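Local coordinates for Lin1840 protein (Listeria innocua serovar 6a, PDB 4ZOC) that probably hydrolyses terminal, non-reducing beta-D-glucosyl residues with release of beta-D-glucose, as a family 3 glycoside hydrolase of beta-1,2-glucan metabolism, at residues E8-M13 with E327-M332; L15-A20 with N80-P85; E113-M118 with S162-A167; A167-Y172 with M186-K191; A391-V396 with T423-V428. The protein carries 2 engineered substitutions. One frame throughout, in Å; residues are numbered along the deposited sequence. Where two conformers were deposited one is given.

Contact 1 (E8-M13 with E327-M332); sequences ELVSQM and EAVLRM
Helix-to-helix packing on the TIM-barrel part of this family 3 glycoside hydrolase brings Val10 of helix 3-12 and Met13 just after it against Val329 and Leu330 of helix 322-338. The two helices lie more than 300 residues apart in sequence, so the contact ties the very start of the chain to a late helix of the barrel region. Nothing polar passes between the segments; small branched and flexible apolar groups do all the work. The CA atoms of Val10 and Leu330 come within 6.6 Å, and a beta-branched residue suits so narrow a gap because its methyls stay close to the backbone. CG2 of Val10 lies 4.3 Å from CD1 of Leu330, and the same methyl also borders CG1 of Val329. Leu330 also touches Val6 and Gln7 of helix 3-12. Met13 is the first residue to leave the helical conformation, yet its N still donates to Leu9 O at 3.0 Å. The CB of Met13 points to the other helix, and from there the long thioether spans the distance to Val329, with Lys18 and Leu82 also touching it. The bend at chi3 (83°) keeps CE as well as SD near the valine, and the two side chains meet tip to tip. Met13 SD stands 3.7 Å from CG1 of Val329, and Met13 CE lies 4.0 Å from that same methyl.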
# COMPACT_ATOMS: atom_id res chain seq x y z
N GLU A 8 9.24 -48.21 -9.63
CA GLU A 8 10.11 -49.20 -9.01
C GLU A 8 11.26 -48.52 -8.23
O GLU A 8 11.62 -48.92 -7.12
CB GLU A 8 10.61 -50.14 -10.11
CG GLU A 8 11.60 -51.20 -9.66
CD GLU A 8 12.05 -52.05 -10.83
OE1 GLU A 8 11.54 -53.18 -10.91
OE2 GLU A 8 12.87 -51.60 -11.69
N LEU A 9 11.81 -47.43 -8.77
CA LEU A 9 12.86 -46.66 -8.02
C LEU A 9 12.39 -46.19 -6.66
O LEU A 9 13.08 -46.37 -5.66
CB LEU A 9 13.36 -45.48 -8.84
CG LEU A 9 14.44 -45.78 -9.89
CD1 LEU A 9 14.63 -44.54 -10.75
CD2 LEU A 9 15.75 -46.20 -9.26
N VAL A 10 11.21 -45.56 -6.65
CA VAL A 10 10.66 -45.06 -5.41
C VAL A 10 10.58 -46.23 -4.43
O VAL A 10 10.97 -46.10 -3.27
CB VAL A 10 9.25 -44.47 -5.61
CG1 VAL A 10 8.78 -43.83 -4.31
CG2 VAL A 10 9.25 -43.43 -6.72
N SER A 11 10.06 -47.36 -4.92
CA SER A 11 9.89 -48.57 -4.09
C SER A 11 11.16 -49.07 -3.52
O SER A 11 11.13 -49.52 -2.40
CB SER A 11 9.29 -49.73 -4.83
OG SER A 11 8.10 -49.31 -5.42
N GLN A 12 12.24 -48.99 -4.27
CA GLN A 12 13.58 -49.47 -3.85
C GLN A 12 14.39 -48.53 -2.98
O GLN A 12 15.36 -48.97 -2.33
CB GLN A 12 14.41 -49.79 -5.07
CG GLN A 12 13.89 -50.92 -5.91
CD GLN A 12 14.75 -50.97 -7.17
OE1 GLN A 12 14.83 -50.00 -7.93
NE2 GLN A 12 15.50 -52.04 -7.33
N MET A 13 14.06 -47.24 -2.99
CA MET A 13 14.81 -46.28 -2.20
C MET A 13 14.59 -46.44 -0.71
O MET A 13 13.50 -46.69 -0.26
CB MET A 13 14.48 -44.83 -2.66
CG MET A 13 14.92 -44.50 -4.09
SD MET A 13 14.14 -42.99 -4.69
CE MET A 13 15.21 -41.76 -4.00
N GLU A 327 5.37 -39.10 -2.67
CA GLU A 327 4.77 -38.27 -3.73
C GLU A 327 5.78 -37.24 -4.22
O GLU A 327 5.91 -37.05 -5.42
CB GLU A 327 3.43 -37.61 -3.27
CG GLU A 327 2.29 -38.65 -3.17
CD GLU A 327 1.13 -38.29 -2.27
OE1 GLU A 327 0.92 -37.08 -1.98
OE2 GLU A 327 0.39 -39.24 -1.88
N ALA A 328 6.50 -36.62 -3.31
CA ALA A 328 7.50 -35.65 -3.67
C ALA A 328 8.64 -36.33 -4.46
O ALA A 328 9.07 -35.84 -5.51
CB ALA A 328 8.07 -34.96 -2.43
N VAL A 329 9.08 -37.48 -3.99
CA VAL A 329 10.13 -38.21 -4.69
C VAL A 329 9.68 -38.57 -6.14
O VAL A 329 10.44 -38.40 -7.10
CB VAL A 329 10.61 -39.43 -3.87
CG1 VAL A 329 11.51 -40.32 -4.71
CG2 VAL A 329 11.29 -39.01 -2.60
N LEU A 330 8.47 -39.11 -6.30
CA LEU A 330 7.94 -39.46 -7.58
C LEU A 330 7.91 -38.23 -8.49
O LEU A 330 8.26 -38.30 -9.65
CB LEU A 330 6.55 -40.05 -7.48
CG LEU A 330 5.95 -40.49 -8.81
CD1 LEU A 330 6.82 -41.44 -9.63
CD2 LEU A 330 4.58 -41.11 -8.53
N ARG A 331 7.47 -37.08 -7.96
CA ARG A 331 7.56 -35.88 -8.80
C ARG A 331 9.01 -35.51 -9.31
O ARG A 331 9.21 -35.17 -10.51
CB ARG A 331 6.83 -34.71 -8.13
CG ARG A 331 5.32 -34.93 -8.09
CD ARG A 331 4.51 -33.69 -7.64
NE ARG A 331 4.66 -33.40 -6.24
CZ ARG A 331 3.86 -33.83 -5.25
NH1 ARG A 331 4.10 -33.47 -4.00
NH2 ARG A 331 2.80 -34.56 -5.53
N MET A 332 9.97 -35.63 -8.42
CA MET A 332 11.39 -35.38 -8.73
C MET A 332 11.86 -36.35 -9.83
O MET A 332 12.48 -35.99 -10.82
CB MET A 332 12.24 -35.49 -7.46
CG MET A 332 12.21 -34.26 -6.52
SD MET A 332 13.02 -32.83 -7.32
CE MET A 332 14.75 -33.36 -7.16

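Contact 2 (L15-A20 with N80-P85); sequences LDEKIA and NRLGIP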
# COMPACT_ATOMS: atom_id res chain seq x y z
N LEU A 15 14.47 -44.84 3.14
CA LEU A 15 13.90 -43.58 3.67
C LEU A 15 14.96 -42.49 3.51
O LEU A 15 14.63 -41.41 3.04
CB LEU A 15 13.46 -43.69 5.14
CG LEU A 15 12.79 -42.45 5.80
CD1 LEU A 15 11.55 -42.10 5.02
CD2 LEU A 15 12.48 -42.70 7.26
N ASP A 16 16.20 -42.75 3.89
CA ASP A 16 17.20 -41.70 3.86
C ASP A 16 17.48 -41.25 2.42
O ASP A 16 17.74 -40.04 2.17
CB ASP A 16 18.49 -42.13 4.54
CG ASP A 16 18.47 -41.96 6.04
OD1 ASP A 16 17.50 -41.46 6.64
OD2 ASP A 16 19.51 -42.34 6.65
N GLU A 17 17.41 -42.20 1.48
CA GLU A 17 17.61 -41.83 0.06
C GLU A 17 16.46 -40.91 -0.42
O GLU A 17 16.65 -39.94 -1.15
CB GLU A 17 17.65 -43.06 -0.85
CG GLU A 17 19.02 -43.74 -0.86
CD GLU A 17 19.03 -45.11 -1.45
OE1 GLU A 17 17.95 -45.76 -1.57
OE2 GLU A 17 20.17 -45.54 -1.74
N LYS A 18 15.24 -41.28 -0.05
CA LYS A 18 14.06 -40.49 -0.44
C LYS A 18 14.14 -39.10 0.16
O LYS A 18 13.89 -38.12 -0.57
CB LYS A 18 12.75 -41.16 -0.03
CG LYS A 18 12.54 -42.42 -0.79
CD LYS A 18 11.18 -43.05 -0.60
CE LYS A 18 11.01 -43.65 0.77
NZ LYS A 18 9.74 -44.39 0.78
N ILE A 19 14.54 -38.99 1.42
CA ILE A 19 14.66 -37.69 2.08
C ILE A 19 15.68 -36.78 1.32
O ILE A 19 15.37 -35.62 0.99
CB ILE A 19 15.05 -37.85 3.58
CG1 ILE A 19 13.93 -38.53 4.44
CG2 ILE A 19 15.54 -36.50 4.17
CD1 ILE A 19 14.38 -38.88 5.86
N ALA A 20 16.87 -37.29 1.02
CA ALA A 20 17.88 -36.49 0.35
C ALA A 20 17.52 -36.10 -1.07
O ALA A 20 18.01 -35.06 -1.57
CB ALA A 20 19.23 -37.22 0.39
N ASN A 80 26.19 -43.27 -6.62
CA ASN A 80 24.81 -43.35 -6.31
C ASN A 80 24.29 -44.80 -6.44
O ASN A 80 24.45 -45.42 -7.50
CB ASN A 80 24.01 -42.46 -7.26
CG ASN A 80 22.57 -42.37 -6.85
OD1 ASN A 80 21.71 -43.05 -7.40
ND2 ASN A 80 22.30 -41.52 -5.87
N ARG A 81 23.61 -45.30 -5.43
CA ARG A 81 23.31 -46.75 -5.42
C ARG A 81 22.36 -47.17 -6.54
O ARG A 81 22.59 -48.19 -7.19
CB ARG A 81 22.73 -47.17 -4.10
CG ARG A 81 22.41 -48.67 -3.97
CD ARG A 81 21.92 -48.91 -2.56
NE ARG A 81 20.58 -48.36 -2.30
CZ ARG A 81 19.42 -48.98 -2.52
NH1 ARG A 81 19.44 -50.22 -2.99
NH2 ARG A 81 18.23 -48.42 -2.23
N LEU A 82 21.28 -46.40 -6.76
CA LEU A 82 20.29 -46.77 -7.77
C LEU A 82 20.41 -46.11 -9.13
O LEU A 82 19.65 -46.48 -10.03
CB LEU A 82 18.85 -46.58 -7.23
CG LEU A 82 18.49 -47.38 -5.98
CD1 LEU A 82 17.18 -46.89 -5.39
CD2 LEU A 82 18.40 -48.88 -6.30
N GLY A 83 21.39 -45.21 -9.32
CA GLY A 83 21.61 -44.62 -10.63
C GLY A 83 20.64 -43.49 -10.93
O GLY A 83 20.19 -43.34 -12.05
N ILE A 84 20.32 -42.72 -9.90
CA ILE A 84 19.38 -41.57 -10.04
C ILE A 84 20.20 -40.30 -10.27
O ILE A 84 20.85 -39.79 -9.31
CB ILE A 84 18.47 -41.41 -8.82
CG1 ILE A 84 17.64 -42.67 -8.56
CG2 ILE A 84 17.44 -40.30 -9.06
CD1 ILE A 84 16.96 -42.61 -7.20
N PRO A 85 20.27 -39.84 -11.54
CA PRO A 85 21.09 -38.68 -11.85
C PRO A 85 20.56 -37.43 -11.20
O PRO A 85 19.38 -37.35 -10.87
CB PRO A 85 20.97 -38.51 -13.39
CG PRO A 85 20.27 -39.69 -13.85
CD PRO A 85 19.46 -40.23 -12.69
O HOH W 1 20.19 -44.53 -4.67
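Glu17 and Arg81 form a two-pronged, side-on salt bridge at the surface of the TIM-barrel domain, joining the first turn of helix 15-21 to the loop between helix 66-79 and strand 87-90. The glutamate side chain runs extended beyond CG, whereas that of Arg81 leaves with CG opposite the backbone N and then bends at chi3 (71°), turning NE and NH2 together toward the acid. The chains cross at about a right angle, but the carboxylate and guanidinium planes end only 4° apart. Arg81 NH2 gives a hydrogen bond to Glu17 OE1 at 2.8 Å, and Arg81 NE gives one to Glu17 OE2 at 2.9 Å, each on the syn lone pair. Such a paired grip fixes the rotation of both groups, and arginine suits the place because it has further N-H to spend: NH2 also reaches Gln12 O, at the end of helix 3-12. Glu17 OE1 in turn takes the N-H of Thr14, just ahead of its own helix. Leu82 CD2 packs 3.6 Å above one face of the Arg81 guanidinium, toward its rim. The loop is shaped by Asn80, whose OD1 accepts Ile84 N at 2.9 Å and, weakly, Gly83 N. Gly83 adopts a positive phi (81°), a conformation in which glycine, lacking CB, avoids the preceding carbonyl O. One water finishes the link: it accepts from Leu82 N at 3.0 Å and donates weakly to Glu17 OE2 at 3.1 Å.

Contact 3 (E113-M118 with S162-A167); sequences ETVRVM and SELGKA
With chi1 of Val115 at 172°, CG1 stands opposite the backbone N and CG2 opposite the carbonyl carbon, and the two methyls are thereby shared between different parts of helix 158-173. CG1 settles over the backbone, 3.5 Å from Leu164 O and 4.1 Å from Ala167 CB. CG2 instead meets the end of the leucine: chi1 of Leu164 (-57°) carries its isobutyl group so that the side chains cross at about a right angle, Val115 CG2 lying 4.1 Å from Leu164 CD2. Helices 112-128 and 158-173 are neighbours in the TIM-barrel domain, and their segments 113-118 and 162-167 run in roughly the same direction, with axes that approach to 8.4 Å and cross at -34°. Ala167 allows so near an approach: its single methyl lets its CA come within 4.8 Å of the CA of Arg116, and its carbonyl O takes a CA-H...O contact from Arg116 CA. Farther along its side chain, Arg116 changes character. Its CB and CG lie beside Ala167 O, while the bend at chi3 leads the guanidinium away from the other segment and back along its own helix. There NE and NH2 hold Glu113 OE1 and OE2 side-on, both oxygens met in the guanidinium plane, and NH1 goes to Glu120. Lys166 NZ makes a single-pronged salt bridge to Glu163 OE2 within its helix, while Glu163 OE1 bridges to Arg112 of the neighbouring helix. Between the two segments themselves, cohesion rests on van der Waals packing with a weak C-H...O component.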
# COMPACT_ATOMS: atom_id res chain seq x y z
N GLU A 113 6.57 -12.62 -29.80
CA GLU A 113 7.63 -13.38 -30.52
C GLU A 113 9.04 -12.94 -30.02
O GLU A 113 9.89 -13.77 -29.85
CB GLU A 113 7.46 -13.24 -32.02
CG GLU A 113 8.55 -13.94 -32.87
CD GLU A 113 8.59 -15.40 -32.77
OE1 GLU A 113 7.74 -16.04 -32.06
OE2 GLU A 113 9.53 -15.94 -33.39
N THR A 114 9.24 -11.65 -29.70
CA THR A 114 10.47 -11.22 -29.07
C THR A 114 10.77 -12.01 -27.80
O THR A 114 11.89 -12.42 -27.58
CB THR A 114 10.48 -9.70 -28.80
OG1 THR A 114 10.45 -8.98 -30.03
CG2 THR A 114 11.63 -9.17 -27.93
N VAL A 115 9.76 -12.13 -26.92
CA VAL A 115 9.95 -12.86 -25.66
C VAL A 115 10.19 -14.36 -25.89
O VAL A 115 11.07 -14.94 -25.26
CB VAL A 115 8.76 -12.57 -24.75
CG1 VAL A 115 8.80 -13.44 -23.56
CG2 VAL A 115 8.79 -11.05 -24.46
N ARG A 116 9.48 -14.97 -26.82
CA ARG A 116 9.76 -16.36 -27.13
C ARG A 116 11.19 -16.59 -27.66
O ARG A 116 11.88 -17.53 -27.28
CB ARG A 116 8.74 -16.86 -28.14
CG ARG A 116 8.78 -18.39 -28.39
CD ARG A 116 8.05 -18.80 -29.69
NE ARG A 116 8.81 -18.34 -30.84
CZ ARG A 116 9.92 -18.87 -31.29
NH1 ARG A 116 10.41 -20.00 -30.73
NH2 ARG A 116 10.56 -18.32 -32.31
N VAL A 117 11.63 -15.73 -28.58
CA VAL A 117 12.99 -15.84 -29.09
C VAL A 117 14.04 -15.67 -28.00
O VAL A 117 15.02 -16.40 -27.95
CB VAL A 117 13.23 -14.83 -30.24
CG1 VAL A 117 14.72 -14.72 -30.58
CG2 VAL A 117 12.41 -15.23 -31.46
N MET A 118 13.82 -14.68 -27.13
CA MET A 118 14.70 -14.51 -26.00
C MET A 118 14.82 -15.84 -25.25
O MET A 118 15.94 -16.31 -24.94
CB MET A 118 14.24 -13.40 -25.08
CG MET A 118 15.11 -13.19 -23.83
SD MET A 118 14.93 -14.31 -22.46
CE MET A 118 13.29 -14.04 -21.88
N SER A 162 0.49 -12.41 -18.42
CA SER A 162 0.06 -13.78 -18.78
C SER A 162 0.54 -14.17 -20.20
O SER A 162 1.10 -15.26 -20.38
CB SER A 162 -1.47 -13.92 -18.69
OG SER A 162 -1.97 -13.78 -17.35
N GLU A 163 0.37 -13.26 -21.17
CA GLU A 163 0.67 -13.52 -22.62
C GLU A 163 2.18 -13.67 -22.79
O GLU A 163 2.65 -14.62 -23.41
CB GLU A 163 0.08 -12.47 -23.49
CG GLU A 163 -1.47 -12.50 -23.49
CD GLU A 163 -1.98 -13.72 -24.19
OE1 GLU A 163 -1.75 -13.82 -25.37
OE2 GLU A 163 -2.57 -14.62 -23.57
N LEU A 164 2.93 -12.79 -22.16
CA LEU A 164 4.40 -12.90 -22.25
C LEU A 164 5.02 -14.08 -21.46
O LEU A 164 6.03 -14.70 -21.88
CB LEU A 164 5.04 -11.58 -21.91
CG LEU A 164 4.55 -10.40 -22.78
CD1 LEU A 164 5.41 -9.20 -22.36
CD2 LEU A 164 4.68 -10.58 -24.27
N GLY A 165 4.40 -14.43 -20.34
CA GLY A 165 4.81 -15.61 -19.63
C GLY A 165 4.63 -16.86 -20.46
O GLY A 165 5.52 -17.71 -20.48
N LYS A 166 3.49 -16.99 -21.10
CA LYS A 166 3.26 -18.09 -21.99
C LYS A 166 4.30 -18.13 -23.13
O LYS A 166 4.85 -19.20 -23.45
CB LYS A 166 1.88 -18.12 -22.60
CG LYS A 166 0.84 -18.41 -21.60
CD LYS A 166 -0.54 -18.55 -22.23
CE LYS A 166 -1.05 -17.24 -22.64
NZ LYS A 166 -2.35 -17.45 -23.36
N ALA A 167 4.60 -16.96 -23.72
CA ALA A 167 5.65 -16.92 -24.71
C ALA A 167 7.01 -17.37 -24.18
O ALA A 167 7.72 -18.09 -24.91
CB ALA A 167 5.71 -15.54 -25.33

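Contact 4 (A167-Y172 with M186-K191); sequences AMVDGY and MAACVK
Ala188 CB lies at the apolar centre, 4.0 Å from CD2 of Tyr172, whose ring it approaches obliquely. The same methyl is 4.5 Å from CG2 of Val169, one turn back along helix 158-173. Alanine suits this position, since a small side chain lets the strand lie close under the helix, with the CA atoms of Val169 and Ala188 only 6.1 Å apart. Here an outer helix of the TIM barrel covers strand 187-193, which itself runs between strands 133-134 and 233-236. The strand alternates as expected: Ala188 points at the helix, while Ala187 and Cys189 turn from it, both touching Leu233. Further out Met186 takes over, its CG 4.3 Å from Tyr172 CB. Its chi1 of 70° tucks CG between the backbone N and the carbonyl carbon, and the flexible thioether then bends at chi3. Val169 continues the apolar layer toward Ala226 of helix 221-228. At the polar edge Met186 N donates to Tyr172 O at 2.8 Å with an N-H...O angle of 166°, the donor standing 36° out of the carbonyl plane. Gln185 NE2 also reaches that oxygen, so the carbonyl near the end of the helix is gripped twice. The phenol leads away from segment 186-191, its OH hydrogen-bonded with Ser136 OG, just after strand 133-134. Tyrosine thus spends its ring on the apolar layer and its hydroxyl on a polar partner, Ser136, while its main-chain bond to Met186 joins the helix end to the residue just before strand 187-193.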
# COMPACT_ATOMS: atom_id res chain seq x y z
N ALA A 167 4.60 -16.96 -23.72
CA ALA A 167 5.65 -16.92 -24.71
C ALA A 167 7.01 -17.37 -24.18
O ALA A 167 7.72 -18.09 -24.91
CB ALA A 167 5.71 -15.54 -25.33
N MET A 168 7.36 -17.01 -22.93
CA MET A 168 8.66 -17.45 -22.36
C MET A 168 8.70 -18.95 -22.15
O MET A 168 9.68 -19.63 -22.54
CB MET A 168 8.93 -16.78 -21.05
CG MET A 168 9.45 -15.39 -21.08
SD MET A 168 10.39 -14.94 -19.56
CE MET A 168 10.10 -13.20 -19.81
N VAL A 169 7.60 -19.48 -21.60
CA VAL A 169 7.52 -20.94 -21.37
C VAL A 169 7.69 -21.70 -22.71
O VAL A 169 8.45 -22.66 -22.80
CB VAL A 169 6.21 -21.31 -20.68
CG1 VAL A 169 6.02 -22.85 -20.67
CG2 VAL A 169 6.17 -20.77 -19.27
N ASP A 170 6.98 -21.24 -23.74
CA ASP A 170 7.06 -21.84 -25.07
C ASP A 170 8.52 -21.76 -25.61
O ASP A 170 9.06 -22.72 -26.14
CB ASP A 170 6.10 -21.12 -25.98
CG ASP A 170 6.02 -21.74 -27.36
OD1 ASP A 170 6.20 -22.98 -27.52
OD2 ASP A 170 5.75 -20.97 -28.31
N GLY A 171 9.14 -20.60 -25.46
CA GLY A 171 10.53 -20.41 -25.89
C GLY A 171 11.52 -21.33 -25.19
O GLY A 171 12.43 -21.95 -25.83
N TYR A 172 11.36 -21.47 -23.88
CA TYR A 172 12.32 -22.33 -23.10
C TYR A 172 12.10 -23.80 -23.41
O TYR A 172 13.04 -24.52 -23.64
CB TYR A 172 12.17 -22.14 -21.59
CG TYR A 172 12.58 -20.77 -21.02
CD1 TYR A 172 13.83 -20.24 -21.27
CD2 TYR A 172 11.77 -20.09 -20.10
CE1 TYR A 172 14.22 -19.05 -20.70
CE2 TYR A 172 12.17 -18.86 -19.58
CZ TYR A 172 13.40 -18.35 -19.87
OH TYR A 172 13.80 -17.15 -19.33
N MET A 186 14.71 -26.51 -22.50
CA MET A 186 14.90 -26.83 -21.09
C MET A 186 13.57 -26.63 -20.34
O MET A 186 12.64 -26.00 -20.85
CB MET A 186 15.97 -25.93 -20.49
CG MET A 186 15.61 -24.46 -20.32
SD MET A 186 17.02 -23.41 -19.97
CE MET A 186 17.78 -24.20 -18.59
N ALA A 187 13.49 -27.16 -19.13
CA ALA A 187 12.32 -26.93 -18.29
C ALA A 187 12.31 -25.51 -17.74
O ALA A 187 13.33 -24.96 -17.30
CB ALA A 187 12.26 -27.92 -17.17
N ALA A 188 11.10 -24.95 -17.71
CA ALA A 188 10.84 -23.66 -17.08
C ALA A 188 10.26 -23.87 -15.69
O ALA A 188 9.61 -24.86 -15.45
CB ALA A 188 9.89 -22.86 -17.97
N CYS A 189 10.50 -22.92 -14.79
CA CYS A 189 9.99 -22.89 -13.47
C CYS A 189 9.35 -21.50 -13.23
O CYS A 189 10.03 -20.50 -13.13
CB CYS A 189 11.10 -23.07 -12.45
SG CYS A 189 10.60 -23.05 -10.75
N VAL A 190 8.05 -21.51 -13.09
CA VAL A 190 7.23 -20.31 -12.80
C VAL A 190 7.58 -19.83 -11.41
O VAL A 190 7.64 -20.66 -10.52
CB VAL A 190 5.71 -20.67 -12.90
CG1 VAL A 190 4.78 -19.63 -12.30
CG2 VAL A 190 5.29 -20.87 -14.36
N LYS A 191 7.73 -18.52 -11.19
CA LYS A 191 7.99 -18.03 -9.84
C LYS A 191 7.31 -16.62 -9.74
O LYS A 191 6.99 -16.02 -10.81
CB LYS A 191 9.50 -17.98 -9.51
CG LYS A 191 10.25 -16.95 -10.31
CD LYS A 191 11.74 -17.14 -10.18
CE LYS A 191 12.56 -15.99 -10.69
NZ LYS A 191 13.98 -16.27 -10.61

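Contact 5 (A391-V396 with T423-V428); sequences AKIALV and TGLREV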
# COMPACT_ATOMS: atom_id res chain seq x y z
N ALA A 391 25.89 14.05 -37.28
CA ALA A 391 25.71 14.84 -36.07
C ALA A 391 26.91 14.74 -35.16
O ALA A 391 27.40 13.62 -34.84
CB ALA A 391 24.46 14.41 -35.32
N LYS A 392 27.39 15.91 -34.73
CA LYS A 392 28.53 16.00 -33.80
C LYS A 392 27.97 15.89 -32.35
O LYS A 392 27.25 16.75 -31.88
CB LYS A 392 29.31 17.30 -34.00
CG LYS A 392 29.91 17.50 -35.39
CD LYS A 392 30.61 18.87 -35.55
CE LYS A 392 31.73 19.12 -34.57
NZ LYS A 392 32.42 20.46 -34.70
N ILE A 393 28.31 14.79 -31.70
CA ILE A 393 27.69 14.36 -30.45
C ILE A 393 28.67 14.55 -29.31
O ILE A 393 29.80 14.04 -29.31
CB ILE A 393 27.31 12.86 -30.50
CG1 ILE A 393 26.18 12.67 -31.50
CG2 ILE A 393 26.92 12.41 -29.08
CD1 ILE A 393 25.86 11.20 -31.82
N ALA A 394 28.25 15.27 -28.30
CA ALA A 394 28.89 15.17 -26.97
C ALA A 394 28.10 14.16 -26.15
O ALA A 394 26.90 14.33 -25.84
CB ALA A 394 28.92 16.52 -26.26
N LEU A 395 28.80 13.10 -25.81
CA LEU A 395 28.26 11.96 -25.05
C LEU A 395 28.75 12.15 -23.61
O LEU A 395 29.94 12.05 -23.32
CB LEU A 395 28.77 10.62 -25.63
CG LEU A 395 28.40 9.41 -24.77
CD1 LEU A 395 26.92 9.17 -24.60
CD2 LEU A 395 29.03 8.18 -25.34
N VAL A 396 27.85 12.45 -22.72
CA VAL A 396 28.27 12.75 -21.37
C VAL A 396 27.45 12.00 -20.32
O VAL A 396 26.28 11.69 -20.55
CB VAL A 396 28.29 14.26 -21.06
CG1 VAL A 396 29.02 15.08 -22.16
CG2 VAL A 396 26.94 14.78 -21.02
N THR A 423 31.03 2.92 -27.31
CA THR A 423 31.47 1.99 -28.36
C THR A 423 30.37 1.85 -29.41
O THR A 423 30.65 1.88 -30.62
CB THR A 423 31.88 0.64 -27.76
OG1 THR A 423 32.97 0.85 -26.88
CG2 THR A 423 32.28 -0.40 -28.85
N GLY A 424 29.13 1.75 -28.97
CA GLY A 424 27.98 1.65 -29.87
C GLY A 424 27.87 2.92 -30.73
O GLY A 424 27.73 2.84 -31.97
N LEU A 425 28.01 4.09 -30.13
CA LEU A 425 27.83 5.33 -30.91
C LEU A 425 28.95 5.50 -31.95
O LEU A 425 28.69 5.97 -33.08
CB LEU A 425 27.78 6.57 -29.96
CG LEU A 425 26.59 6.73 -29.03
CD1 LEU A 425 26.53 8.18 -28.56
CD2 LEU A 425 25.32 6.33 -29.71
N ARG A 426 30.16 5.09 -31.60
CA ARG A 426 31.31 5.33 -32.51
C ARG A 426 31.30 4.41 -33.69
O ARG A 426 31.94 4.71 -34.69
CB ARG A 426 32.64 5.17 -31.73
CG ARG A 426 32.94 6.29 -30.73
CD ARG A 426 34.39 6.20 -30.25
NE ARG A 426 34.62 7.22 -29.24
CZ ARG A 426 34.83 8.49 -29.46
NH1 ARG A 426 34.88 8.97 -30.69
NH2 ARG A 426 35.00 9.30 -28.43
N GLU A 427 30.54 3.31 -33.63
CA GLU A 427 30.29 2.52 -34.83
C GLU A 427 29.44 3.24 -35.85
O GLU A 427 29.41 2.84 -36.99
CB GLU A 427 29.59 1.20 -34.48
CG GLU A 427 30.45 0.27 -33.64
CD GLU A 427 29.78 -1.07 -33.30
OE1 GLU A 427 28.51 -1.27 -33.34
OE2 GLU A 427 30.56 -1.96 -32.96
N VAL A 428 28.70 4.25 -35.44
CA VAL A 428 27.61 4.84 -36.28
C VAL A 428 27.91 6.29 -36.60
O VAL A 428 27.82 6.71 -37.76
CB VAL A 428 26.26 4.69 -35.57
CG1 VAL A 428 25.17 5.42 -36.28
CG2 VAL A 428 25.92 3.20 -35.42
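Leu425, on the helix of a beta-alpha-beta unit (strand 393-397, helix 421-426, strand 432-436), packs its isobutyl group on Ile393 and Leu395 of the first strand. The unit belongs to the C-terminal domain of the family 3 enzyme, where the helix lies over a mainly parallel sheet. Along the helix, Thr423 comes first; its CB points from the strand, and its hydroxyl bonds to Asn420. Leu425, two residues on, turns inward, bearing the whole contact on one branch: CD1 sits 4.1 Å from both CD1 and CD2 of Leu395, and 4.3 Å from CG2 of Ile393. The two leucine side chains meet at a slant, Leu395 reaching toward the helix with chi1 at 172°, CG opposite its backbone N. Residues 393 and 395 share a face because strand side chains alternate, so both can meet the same leucine methyl. Ala537 and Leu540 of helix 532-541 also touch Leu425. Arg426, at the exposed margin, pairs with Glu422 and weakly reaches Val432 O on the next strand. Glu427 is exposed too, and forms a salt bridge to Arg534. Val428 returns to apolar company, its side chain against Ala537 and Ser541, as the chain turns toward strand 432-436. Its N donates to Leu425 O at 2.9 Å.

Overall arrangement
Contacts 1 and 2 form one patch on the barrel domain: helices 3-12 and 15-21 follow each other, the centres of the two contacts lie about 9 Å apart, and Gln12 O probably accepts a hydrogen bond from Arg81 NH2. Yet contact 1 is buried and wholly apolar, whereas contact 2 lies at the surface and depends on charge. Contacts 3 and 4 share helix 158-173 and Ala167. One turns it to a neighbouring helix, partly buried; the other lays it on a barrel strand, fully buried, with a main-chain bond. Contact 5, about 60 Å between centres from contact 1, belongs to the C-terminal domain and repeats buried helix-on-strand packing without any polar link.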